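Local coordinates for uncharacterized protein GSU0716 (Geobacter sulfurreducens PCA, PDB 3BIJ) that is of unknown function but belongs to the caspase-like C14 peptidases and may act as a cysteine-type endopeptidase, at residues 74-79 with 125-130; 135-140 with 167-172; 141-146 with 211-216; 201-206 with 259-264. All blocks are in the same frame, centred on the assembly; numbering follows the deposited sequence.

Contact 1. Residues 74-79 with 125-130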
loop_
_atom_site.group_PDB
_atom_site.type_symbol
_atom_site.label_atom_id
_atom_site.label_comp_id
_atom_site.label_asym_id
_atom_site.label_seq_id
_atom_site.Cartn_x
_atom_site.Cartn_y
_atom_site.Cartn_z
ATOM N N GLY A 74 35.372 5.884 39.572
ATOM C CA GLY A 74 34.709 4.672 40.015
ATOM C C GLY A 74 33.190 4.772 40.055
ATOM O O GLY A 74 32.490 3.767 39.936
ATOM N N ASP A 75 32.669 5.978 40.225
ATOM C CA ASP A 75 31.232 6.140 40.280
ATOM C C ASP A 75 30.643 6.077 38.880
ATOM O O ASP A 75 31.364 5.886 37.897
ATOM C CB ASP A 75 30.870 7.465 40.946
ATOM C CG ASP A 75 31.506 7.622 42.317
ATOM O OD1 ASP A 75 31.561 6.621 43.063
ATOM O OD2 ASP A 75 31.937 8.748 42.644
ATOM N N ILE A 76 29.328 6.243 38.792
ATOM C CA ILE A 76 28.645 6.198 37.510
ATOM C C ILE A 76 27.406 7.102 37.452
ATOM O O ILE A 76 26.550 7.083 38.338
ATOM C CB ILE A 76 28.220 4.763 37.182
ATOM C CG1 ILE A 76 27.400 4.749 35.882
ATOM C CG2 ILE A 76 27.409 4.174 38.338
ATOM C CD1 ILE A 76 26.993 3.360 35.414
ATOM N N PHE A 77 27.319 7.884 36.388
ATOM C CA PHE A 77 26.202 8.786 36.178
ATOM C C PHE A 77 25.310 8.229 35.074
ATOM O O PHE A 77 25.796 7.812 34.024
ATOM C CB PHE A 77 26.714 10.161 35.770
ATOM C CG PHE A 77 25.626 11.126 35.425
ATOM C CD1 PHE A 77 24.682 11.492 36.369
ATOM C CD2 PHE A 77 25.548 11.683 34.155
ATOM C CE1 PHE A 77 23.668 12.403 36.055
ATOM C CE2 PHE A 77 24.539 12.597 33.829
ATOM C CZ PHE A 77 23.602 12.955 34.781
HETATM N N MSE A 78 24.005 8.212 35.315
HETATM C CA MSE A 78 23.072 7.721 34.324
HETATM C C MSE A 78 22.108 8.820 33.897
HETATM O O MSE A 78 21.439 9.433 34.735
HETATM C CB MSE A 78 22.263 6.554 34.870
HETATM C CG MSE A 78 21.444 5.876 33.809
HETATM SE SE MSE A 78 20.175 4.636 34.495
HETATM C CE MSE A 78 18.611 5.260 33.565
ATOM N N LEU A 79 22.031 9.057 32.592
ATOM C CA LEU A 79 21.133 10.069 32.046
ATOM C C LEU A 79 20.211 9.450 31.012
ATOM O O LEU A 79 20.675 8.929 30.003
ATOM C CB LEU A 79 21.930 11.197 31.386
ATOM C CG LEU A 79 21.151 12.269 30.607
ATOM C CD1 LEU A 79 20.067 12.889 31.479
ATOM C CD2 LEU A 79 22.132 13.355 30.143
ATOM N N GLY A 125 37.696 8.598 35.967
ATOM C CA GLY A 125 37.283 7.209 36.042
ATOM C C GLY A 125 35.797 7.027 36.272
ATOM O O GLY A 125 35.372 6.007 36.812
ATOM N N VAL A 126 34.996 8.005 35.871
ATOM C CA VAL A 126 33.556 7.903 36.064
ATOM C C VAL A 126 32.862 7.398 34.789
ATOM O O VAL A 126 33.204 7.804 33.682
ATOM C CB VAL A 126 32.963 9.283 36.550
ATOM C CG1 VAL A 126 33.533 10.410 35.730
ATOM C CG2 VAL A 126 31.444 9.277 36.453
ATOM N N ARG A 127 31.916 6.476 34.962
ATOM C CA ARG A 127 31.171 5.911 33.842
ATOM C C ARG A 127 29.922 6.753 33.630
ATOM O O ARG A 127 29.210 7.062 34.590
ATOM C CB ARG A 127 30.765 4.461 34.133
ATOM C CG ARG A 127 31.934 3.508 34.308
ATOM C CD ARG A 127 31.989 2.955 35.723
ATOM N NE ARG A 127 30.905 2.009 35.959
ATOM C CZ ARG A 127 30.292 1.854 37.125
ATOM N NH1 ARG A 127 30.653 2.583 38.175
ATOM N NH2 ARG A 127 29.306 0.977 37.239
ATOM N N VAL A 128 29.667 7.132 32.380
ATOM C CA VAL A 128 28.498 7.942 32.037
ATOM C C VAL A 128 27.618 7.145 31.079
ATOM O O VAL A 128 27.998 6.905 29.936
ATOM C CB VAL A 128 28.911 9.277 31.358
ATOM C CG1 VAL A 128 27.682 10.081 31.003
ATOM C CG2 VAL A 128 29.803 10.081 32.292
ATOM N N LEU A 129 26.449 6.729 31.556
ATOM C CA LEU A 129 25.515 5.953 30.747
ATOM C C LEU A 129 24.351 6.836 30.318
ATOM O O LEU A 129 23.621 7.340 31.165
ATOM C CB LEU A 129 24.993 4.771 31.558
ATOM C CG LEU A 129 24.003 3.842 30.868
ATOM C CD1 LEU A 129 24.676 3.131 29.717
ATOM C CD2 LEU A 129 23.475 2.852 31.892
ATOM N N VAL A 130 24.171 7.019 29.011
ATOM C CA VAL A 130 23.094 7.876 28.494
ATOM C C VAL A 130 22.084 7.150 27.591
ATOM O O VAL A 130 22.467 6.496 26.623
ATOM C CB VAL A 130 23.670 9.068 27.666
ATOM C CG1 VAL A 130 22.543 9.966 27.214
ATOM C CG2 VAL A 130 24.684 9.854 28.474
#

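Contact 2. Residues 135-140 with 167-172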
loop_
_atom_site.group_PDB
_atom_site.type_symbol
_atom_site.label_atom_id
_atom_site.label_comp_id
_atom_site.label_asym_id
_atom_site.label_seq_id
_atom_site.Cartn_x
_atom_site.Cartn_y
_atom_site.Cartn_z
ATOM N N CYS A 135 14.823 11.475 18.613
ATOM C CA CYS A 135 15.347 11.519 17.253
ATOM C C CYS A 135 15.396 12.958 16.755
ATOM O O CYS A 135 15.047 13.885 17.485
ATOM C CB CYS A 135 14.454 10.699 16.334
ATOM S SG CYS A 135 12.796 11.368 16.216
ATOM N N HIS A 136 15.825 13.140 15.508
ATOM C CA HIS A 136 15.923 14.474 14.917
ATOM C C HIS A 136 15.346 14.486 13.513
ATOM O O HIS A 136 15.399 13.478 12.818
ATOM C CB HIS A 136 17.384 14.917 14.883
ATOM C CG HIS A 136 17.972 15.117 16.243
ATOM N ND1 HIS A 136 17.653 16.196 17.040
ATOM C CD2 HIS A 136 18.811 14.344 16.976
ATOM C CE1 HIS A 136 18.269 16.080 18.203
ATOM N NE2 HIS A 136 18.976 14.965 18.191
ATOM N N SER A 137 14.785 15.617 13.096
ATOM C CA SER A 137 14.220 15.722 11.755
ATOM C C SER A 137 15.283 15.420 10.715
ATOM O O SER A 137 14.977 14.919 9.640
ATOM C CB SER A 137 13.687 17.129 11.500
ATOM O OG SER A 137 12.576 17.408 12.318
ATOM N N GLY A 138 16.534 15.725 11.039
ATOM C CA GLY A 138 17.604 15.495 10.090
ATOM C C GLY A 138 17.427 16.397 8.879
ATOM O O GLY A 138 16.963 17.541 8.994
ATOM N N THR A 139 17.775 15.875 7.708
ATOM C CA THR A 139 17.669 16.640 6.471
ATOM C C THR A 139 16.416 16.271 5.679
ATOM O O THR A 139 15.666 15.372 6.068
ATOM C CB THR A 139 18.921 16.428 5.575
ATOM O OG1 THR A 139 18.966 15.076 5.104
ATOM C CG2 THR A 139 20.190 16.723 6.363
ATOM N N VAL A 140 16.189 16.972 4.570
ATOM C CA VAL A 140 15.019 16.715 3.737
ATOM C C VAL A 140 14.986 15.269 3.238
ATOM O O VAL A 140 13.917 14.717 3.000
ATOM C CB VAL A 140 14.970 17.692 2.528
ATOM C CG1 VAL A 140 16.270 17.639 1.746
ATOM C CG2 VAL A 140 13.784 17.360 1.636
HETATM N N MSE A 167 10.901 17.217 16.520
HETATM C CA MSE A 167 10.181 18.452 16.301
HETATM C C MSE A 167 10.117 18.691 14.792
HETATM O O MSE A 167 11.119 18.525 14.083
HETATM C CB MSE A 167 10.896 19.602 17.015
HETATM C CG MSE A 167 10.315 20.974 16.750
HETATM SE SE MSE A 167 11.176 22.355 17.839
HETATM C CE MSE A 167 12.999 22.220 17.137
ATOM N N PRO A 168 8.926 19.036 14.268
ATOM C CA PRO A 168 8.816 19.279 12.826
ATOM C C PRO A 168 9.666 20.467 12.387
ATOM O O PRO A 168 9.745 21.476 13.083
ATOM C CB PRO A 168 7.319 19.491 12.623
ATOM C CG PRO A 168 6.845 19.948 13.960
ATOM C CD PRO A 168 7.603 19.088 14.910
ATOM N N GLN A 169 10.303 20.338 11.230
ATOM C CA GLN A 169 11.175 21.385 10.723
ATOM C C GLN A 169 10.549 22.764 10.708
ATOM O O GLN A 169 11.216 23.758 10.992
ATOM C CB GLN A 169 11.663 21.029 9.327
ATOM C CG GLN A 169 12.551 19.808 9.303
ATOM C CD GLN A 169 13.132 19.549 7.932
ATOM O OE1 GLN A 169 13.889 18.597 7.744
ATOM N NE2 GLN A 169 12.783 20.396 6.963
ATOM N N SER A 170 9.270 22.845 10.372
ATOM C CA SER A 170 8.623 24.146 10.352
ATOM C C SER A 170 8.690 24.808 11.727
ATOM O O SER A 170 9.075 25.972 11.849
ATOM C CB SER A 170 7.184 23.991 9.900
ATOM O OG SER A 170 7.185 23.448 8.593
ATOM N N VAL A 171 8.330 24.051 12.761
ATOM C CA VAL A 171 8.359 24.543 14.128
ATOM C C VAL A 171 9.778 24.895 14.552
ATOM O O VAL A 171 9.990 25.874 15.257
ATOM C CB VAL A 171 7.806 23.488 15.106
ATOM C CG1 VAL A 171 7.996 23.952 16.550
ATOM C CG2 VAL A 171 6.335 23.248 14.825
ATOM N N ALA A 172 10.750 24.097 14.123
ATOM C CA ALA A 172 12.136 24.343 14.485
ATOM C C ALA A 172 12.590 25.732 14.049
ATOM O O ALA A 172 13.240 26.444 14.813
ATOM C CB ALA A 172 13.028 23.293 13.865
HETATM O O HOH W 1 14.405 17.824 14.887
#

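Contact 3. Residues 141-146 with 211-216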
loop_
_atom_site.group_PDB
_atom_site.type_symbol
_atom_site.label_atom_id
_atom_site.label_comp_id
_atom_site.label_asym_id
_atom_site.label_seq_id
_atom_site.Cartn_x
_atom_site.Cartn_y
_atom_site.Cartn_z
ATOM N N VAL A 141 16.152 14.644 3.100
ATOM C CA VAL A 141 16.194 13.265 2.630
ATOM C C VAL A 141 15.480 12.314 3.605
ATOM O O VAL A 141 14.819 11.357 3.190
ATOM C CB VAL A 141 17.638 12.792 2.431
ATOM C CG1 VAL A 141 18.409 13.830 1.637
ATOM C CG2 VAL A 141 18.297 12.552 3.769
ATOM N N LYS A 142 15.614 12.582 4.904
ATOM C CA LYS A 142 14.971 11.750 5.909
ATOM C C LYS A 142 13.484 11.984 5.793
ATOM O O LYS A 142 12.682 11.050 5.840
ATOM C CB LYS A 142 15.428 12.128 7.326
ATOM C CG LYS A 142 14.844 11.219 8.405
ATOM C CD LYS A 142 15.185 11.664 9.818
ATOM C CE LYS A 142 16.665 11.568 10.110
ATOM N NZ LYS A 142 16.982 11.862 11.543
HETATM N N MSE A 143 13.120 13.250 5.647
HETATM C CA MSE A 143 11.721 13.630 5.507
HETATM C C MSE A 143 11.149 12.957 4.267
HETATM O O MSE A 143 10.007 12.508 4.265
HETATM C CB MSE A 143 11.614 15.151 5.389
HETATM C CG MSE A 143 10.731 15.794 6.453
HETATM SE SE MSE A 143 11.217 15.316 8.270
HETATM C CE MSE A 143 9.989 13.808 8.548
ATOM N N ALA A 144 11.972 12.882 3.223
ATOM C CA ALA A 144 11.590 12.263 1.962
ATOM C C ALA A 144 11.221 10.795 2.151
ATOM O O ALA A 144 10.137 10.365 1.764
ATOM C CB ALA A 144 12.735 12.390 0.970
ATOM N N TYR A 145 12.135 10.025 2.738
ATOM C CA TYR A 145 11.901 8.611 2.975
ATOM C C TYR A 145 10.704 8.365 3.880
ATOM O O TYR A 145 9.958 7.420 3.662
ATOM C CB TYR A 145 13.135 7.970 3.596
ATOM C CG TYR A 145 14.265 7.702 2.630
ATOM C CD1 TYR A 145 15.490 8.350 2.769
ATOM C CD2 TYR A 145 14.130 6.752 1.615
ATOM C CE1 TYR A 145 16.556 8.055 1.930
ATOM C CE2 TYR A 145 15.189 6.446 0.767
ATOM C CZ TYR A 145 16.400 7.097 0.932
ATOM O OH TYR A 145 17.474 6.765 0.140
ATOM N N TYR A 146 10.521 9.208 4.895
ATOM C CA TYR A 146 9.407 9.043 5.820
ATOM C C TYR A 146 8.078 9.623 5.342
ATOM O O TYR A 146 7.115 9.678 6.106
ATOM C CB TYR A 146 9.762 9.608 7.202
ATOM C CG TYR A 146 10.553 8.658 8.084
ATOM C CD1 TYR A 146 9.964 7.511 8.620
ATOM C CD2 TYR A 146 11.896 8.898 8.370
ATOM C CE1 TYR A 146 10.703 6.625 9.420
ATOM C CE2 TYR A 146 12.639 8.021 9.167
ATOM C CZ TYR A 146 12.039 6.887 9.686
ATOM O OH TYR A 146 12.785 6.021 10.461
ATOM N N ASN A 211 19.714 8.583 10.510
ATOM C CA ASN A 211 18.869 8.642 9.332
ATOM C C ASN A 211 17.496 8.063 9.641
ATOM O O ASN A 211 16.705 7.812 8.735
ATOM C CB ASN A 211 19.486 7.864 8.168
ATOM C CG ASN A 211 19.585 6.376 8.441
ATOM O OD1 ASN A 211 19.647 5.574 7.511
ATOM N ND2 ASN A 211 19.614 5.999 9.719
ATOM N N GLN A 212 17.209 7.834 10.917
ATOM C CA GLN A 212 15.907 7.281 11.282
ATOM C C GLN A 212 15.170 8.200 12.242
ATOM O O GLN A 212 15.674 9.257 12.610
ATOM C CB GLN A 212 16.067 5.896 11.915
ATOM C CG GLN A 212 16.718 4.871 11.008
ATOM C CD GLN A 212 16.968 3.577 11.726
ATOM O OE1 GLN A 212 17.450 3.580 12.857
ATOM N NE2 GLN A 212 16.643 2.455 11.081
ATOM N N LEU A 213 13.963 7.796 12.621
ATOM C CA LEU A 213 13.152 8.561 13.557
ATOM C C LEU A 213 12.738 7.614 14.658
ATOM O O LEU A 213 12.610 6.410 14.420
ATOM C CB LEU A 213 11.901 9.114 12.882
ATOM C CG LEU A 213 12.056 10.293 11.927
ATOM C CD1 LEU A 213 10.677 10.713 11.492
ATOM C CD2 LEU A 213 12.779 11.459 12.609
ATOM N N SER A 214 12.532 8.155 15.857
ATOM C CA SER A 214 12.128 7.350 17.011
ATOM C C SER A 214 10.634 7.443 17.238
ATOM O O SER A 214 10.080 8.532 17.358
ATOM C CB SER A 214 12.865 7.801 18.273
ATOM O OG SER A 214 14.211 7.387 18.233
ATOM N N GLN A 215 9.990 6.291 17.321
ATOM C CA GLN A 215 8.553 6.255 17.497
ATOM C C GLN A 215 8.080 6.427 18.939
ATOM O O GLN A 215 8.649 5.859 19.867
ATOM C CB GLN A 215 8.025 4.953 16.917
ATOM C CG GLN A 215 6.564 4.987 16.632
ATOM C CD GLN A 215 6.127 3.831 15.762
ATOM O OE1 GLN A 215 6.591 3.683 14.622
ATOM N NE2 GLN A 215 5.222 2.998 16.291
ATOM N N ASP A 216 7.045 7.236 19.118
ATOM C CA ASP A 216 6.471 7.474 20.430
ATOM C C ASP A 216 5.260 6.563 20.582
ATOM O O ASP A 216 4.222 6.803 19.967
ATOM C CB ASP A 216 6.016 8.924 20.557
ATOM C CG ASP A 216 5.261 9.184 21.851
ATOM O OD1 ASP A 216 4.169 9.793 21.810
ATOM O OD2 ASP A 216 5.761 8.787 22.920
#

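Contact 4. Residues 201-206 with 259-264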
loop_
_atom_site.group_PDB
_atom_site.type_symbol
_atom_site.label_atom_id
_atom_site.label_comp_id
_atom_site.label_asym_id
_atom_site.label_seq_id
_atom_site.Cartn_x
_atom_site.Cartn_y
_atom_site.Cartn_z
ATOM N N SER A 201 34.131 8.068 30.723
ATOM C CA SER A 201 33.798 7.052 29.718
ATOM C C SER A 201 32.328 7.166 29.341
ATOM O O SER A 201 31.457 6.805 30.132
ATOM C CB SER A 201 34.043 5.637 30.252
ATOM O OG SER A 201 35.394 5.429 30.598
ATOM N N ILE A 202 32.054 7.641 28.132
ATOM C CA ILE A 202 30.677 7.799 27.684
ATOM C C ILE A 202 30.162 6.590 26.886
ATOM O O ILE A 202 30.848 6.058 26.013
ATOM C CB ILE A 202 30.513 9.054 26.792
ATOM C CG1 ILE A 202 31.300 10.245 27.368
ATOM C CG2 ILE A 202 29.033 9.426 26.703
ATOM C CD1 ILE A 202 30.746 10.798 28.675
ATOM N N LEU A 203 28.951 6.155 27.212
ATOM C CA LEU A 203 28.296 5.056 26.518
ATOM C C LEU A 203 26.912 5.613 26.255
ATOM O O LEU A 203 26.054 5.657 27.145
ATOM C CB LEU A 203 28.214 3.792 27.383
ATOM C CG LEU A 203 27.303 2.663 26.877
ATOM C CD1 LEU A 203 27.545 2.430 25.426
ATOM C CD2 LEU A 203 27.530 1.386 27.667
ATOM N N LEU A 204 26.717 6.068 25.023
ATOM C CA LEU A 204 25.468 6.674 24.594
ATOM C C LEU A 204 24.648 5.685 23.771
ATOM O O LEU A 204 25.089 5.243 22.713
ATOM C CB LEU A 204 25.809 7.899 23.759
ATOM C CG LEU A 204 25.011 9.185 23.938
ATOM C CD1 LEU A 204 25.853 10.345 23.426
ATOM C CD2 LEU A 204 23.666 9.094 23.221
ATOM N N ILE A 205 23.465 5.334 24.269
ATOM C CA ILE A 205 22.564 4.416 23.578
ATOM C C ILE A 205 21.315 5.204 23.229
ATOM O O ILE A 205 20.530 5.556 24.112
ATOM C CB ILE A 205 22.166 3.220 24.473
ATOM C CG1 ILE A 205 23.384 2.328 24.744
ATOM C CG2 ILE A 205 21.072 2.416 23.814
ATOM C CD1 ILE A 205 23.146 1.194 25.741
ATOM N N SER A 206 21.138 5.498 21.943
ATOM C CA SER A 206 19.976 6.255 21.485
ATOM C C SER A 206 18.905 5.351 20.876
ATOM O O SER A 206 19.175 4.207 20.500
ATOM C CB SER A 206 20.407 7.295 20.458
ATOM O OG SER A 206 21.046 6.665 19.358
ATOM N N PHE A 259 24.560 2.217 19.478
ATOM C CA PHE A 259 25.497 1.984 20.563
ATOM C C PHE A 259 26.773 2.791 20.265
ATOM O O PHE A 259 27.644 2.349 19.517
ATOM C CB PHE A 259 25.785 0.478 20.638
ATOM C CG PHE A 259 26.548 0.051 21.862
ATOM C CD1 PHE A 259 27.931 0.160 21.913
ATOM C CD2 PHE A 259 25.878 -0.466 22.964
ATOM C CE1 PHE A 259 28.634 -0.242 23.041
ATOM C CE2 PHE A 259 26.574 -0.866 24.089
ATOM C CZ PHE A 259 27.952 -0.754 24.125
ATOM N N PHE A 260 26.868 3.975 20.866
ATOM C CA PHE A 260 27.994 4.885 20.667
ATOM C C PHE A 260 28.836 5.085 21.935
ATOM O O PHE A 260 28.292 5.352 23.009
ATOM C CB PHE A 260 27.448 6.234 20.211
ATOM C CG PHE A 260 28.499 7.190 19.755
ATOM C CD1 PHE A 260 29.218 6.938 18.590
ATOM C CD2 PHE A 260 28.767 8.349 20.477
ATOM C CE1 PHE A 260 30.195 7.828 18.139
ATOM C CE2 PHE A 260 29.744 9.253 20.041
ATOM C CZ PHE A 260 30.462 8.991 18.865
ATOM N N THR A 261 30.158 4.964 21.804
ATOM C CA THR A 261 31.067 5.154 22.934
ATOM C C THR A 261 31.974 6.349 22.666
ATOM O O THR A 261 32.433 6.540 21.549
ATOM C CB THR A 261 31.979 3.936 23.168
ATOM O OG1 THR A 261 32.797 3.722 22.014
ATOM C CG2 THR A 261 31.159 2.689 23.450
ATOM N N ALA A 262 32.227 7.155 23.691
ATOM C CA ALA A 262 33.090 8.313 23.539
ATOM C C ALA A 262 33.945 8.485 24.791
ATOM O O ALA A 262 33.786 7.745 25.762
ATOM C CB ALA A 262 32.254 9.551 23.293
ATOM N N GLY A 263 34.857 9.456 24.769
ATOM C CA GLY A 263 35.709 9.689 25.924
ATOM C C GLY A 263 36.761 8.615 26.126
ATOM O O GLY A 263 37.115 7.892 25.193
ATOM N N THR A 264 37.270 8.506 27.347
ATOM C CA THR A 264 38.292 7.515 27.641
ATOM C C THR A 264 37.717 6.103 27.610
ATOM O O THR A 264 36.826 5.767 28.384
ATOM C CB THR A 264 38.940 7.776 29.013
ATOM O OG1 THR A 264 39.478 9.103 29.030
ATOM C CG2 THR A 264 40.067 6.782 29.269
#

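Contact 1. Residues 74-79 with 125-130
Ile-76 and Arg-127 face each other where two neighbouring parallel strands begin, strands 76-89 and 127-133 of the caspase-like alpha/beta sheet. The crossover that joins them through helix 112-119 also carries strands 99-104 and 109-111. Their axes run 4.6 Å apart at 13°, and backbone bonds alternate between them: Arg-127 N gives to Asp-75 O, Phe-77 N to Arg-127 O at 2.7 Å, Leu-129 N to Phe-77 O and Leu-79 N to Leu-129 O.

From Phe-77 and Val-128 onward the packing is tight, built from branched and aromatic residues that suit a sheet covered on its two faces. Phe-77, Leu-79, Val-128 and Val-130 share one face; there Val-128 CG1 meets the edge of the Phe-77 ring at CD2, 4.1 Å away, while Phe-122 stacks on that ring. Across the sheet Met-78, a selenomethionine, and Leu-129 run alongside each other, CG to CD2 4.1 Å.

Only Gly-74 and Gly-125, both partly exposed, form the looser solvent side. Gly-74 N bonds to Gly-125 O, and the positive phi of Gly-74 (100°) would press any CB against the preceding carbonyl. Tight packing reaches toward them through buried Arg-127, bent at chi2 and chi3: Ile-76 CB sits over one guanidinium face, 3.4 Å above its plane. NH2 is bonded to Gln-272 OE1 and NE also has a partner outside the two strands, which together help hold the group. At its edge NH1 makes a weak, bent bond of 2.8 Å to Gly-74 O, with 117° at the hydrogen.

Contact 2. Residues 135-140 with 167-172
Ser-137 turns OG anti to its carbonyl carbon (chi1 -67°), and Gln-169 sets CG the same way (chi1 -65°) before extending straight; the two side chains thereby meet where a loop abuts the start of a helix. The loop follows strand 127-133 of the caspase-like fold, the place where caspase-family peptidases carry their active-site cysteine. The helix is 169-178, with Pro-168 at its N-cap position: the ring fixes phi at a value suited to entering a helix, and its carbonyl accepts the N-H of Ala-172 at 3.0 Å.

Ser-137, small and pointing toward 167-172, lets the loop come close to it. Its OG lies 2.5 Å from Met-167 O, and its CB rests 3.6 Å from Gln-169 CG. A water also joins the pieces, accepting from Ser-137 N at 2.9 Å and giving a weak bond to Met-167 O.

Beyond Ser-137 the loop turns at Gly-138, whose positive phi favours glycine, and Thr-139 weakly caps Val-141 N to start the next helix. The Gln-169 chain lies along this turn and also packs against Arg-229 of the second subunit, so the contact sits next to an interface. Replacing Gln-169 by an alanine would probably open a gap beside Ser-137 CB and take away a packing partner of Arg-229 of the second subunit. At the outer end of the glutamine, OE1 stands 3.5 Å from Gly-138 O, and as both are acceptors this pair is not a hydrogen bond.

Contact 3. Residues 141-146 with 211-216
Lys-142 in helix 140-145 and Tyr-146 just past its end clamp the loop 211-214 that follows strand 201-206 in this caspase-like fold. Lys-142 sends its CB toward that loop. With CG anti to the backbone N (chi1 -176°), the chain leaves the helix directly: CG passes 3.9 Å from Asn-211 O, CD touches Leu-213 CD2 at 3.7 Å, and CE lies against the backbone carbon of Asn-211. The bend at chi3 then brings NZ to Gln-212 O, a hydrogen bond of 3.1 Å. His-136 O and Asp-210 O bind the same nitrogen, so a buried amine is gripped by three carbonyls, which would favour its charged form; the long, flexible lysine suits such a reach.

The Tyr-146 ring turns one face to Leu-213, whose CD1 makes a CH-pi contact 4.0 Å from the centroid as the two side chains slide past each other in opposite directions. Gln-212 CA lies at the ring edge, and Tyr-164 meets the ring at an inclined angle. A phenylalanine in place of Tyr-146 would probably keep this apolar packing but leave the N-H of Leu-213 without its acceptor. That bond runs from Leu-213 N to Tyr-146 OH, 3.0 Å long with 143° at the hydrogen.

Contact 4. Residues 201-206 with 259-264
Leu-203 CD1 sits over one face of the Phe-259 ring, 3.7 Å from its centroid, a CH-pi contact between two antiparallel strands, 201-206 and 258-263, of the caspase-like sheet. The two residues share a face of the sheet with Ile-205 and Thr-261. Both set CG anti to the backbone N (chi1 168° for the leucine, -170° for the phenylalanine), which brings the leucine methyl and the ring together. Ile-205 CG1 approaches the ring obliquely, 4.1 Å from Phe-259 CD2, and Leu-270 of helix 267-271 and Tyr-240 of helix 240-250 each pack on both Leu-203 and Phe-259.

On the face of Ile-202, Leu-204, Phe-260 and Ala-262, Leu-204 CB lies at the edge of the Phe-260 ring, which turns away to pack on Arg-241 of the third subunit. Ala-262, whose small side chain suits a pairing with a branched neighbour, puts CB 3.9 Å from Ile-202 CB.

Paired bonds join Ile-202 with Ala-262 and Leu-204 with Phe-260, the shortest being Leu-204 N to Phe-260 O at 2.7 Å. The chemistry thus divides the work: backbone bonds set the pairing, Ser-201 OG adds a side-chain bond to Thr-264 O (2.7 Å) past the Ile-202/Ala-262 pair, and apolar contacts bind the strands to the two helices on the Leu-203 face.

Following the chain from the N terminus, contact 1 closes first, when 125-130 comes back beside 74-79. Strand 127-133 then leads on to 135-140 and, directly after it, 141-146, which open contacts 2 and 3. Contact 2 closes at 167-172 before 201-206 opens contact 4, but contact 3 closes only at 211-216, so it crosses both contact 2 and contact 4; contact 4 closes last, at 259-264. Contacts 1 and 4 touch through neighbouring strands 127-133 and 201-206, making one continuous piece of sheet. Contacts 2 and 3 touch at the far side of the chain's centre, tying the loops beyond those strands to helices 140-145 and 169-178.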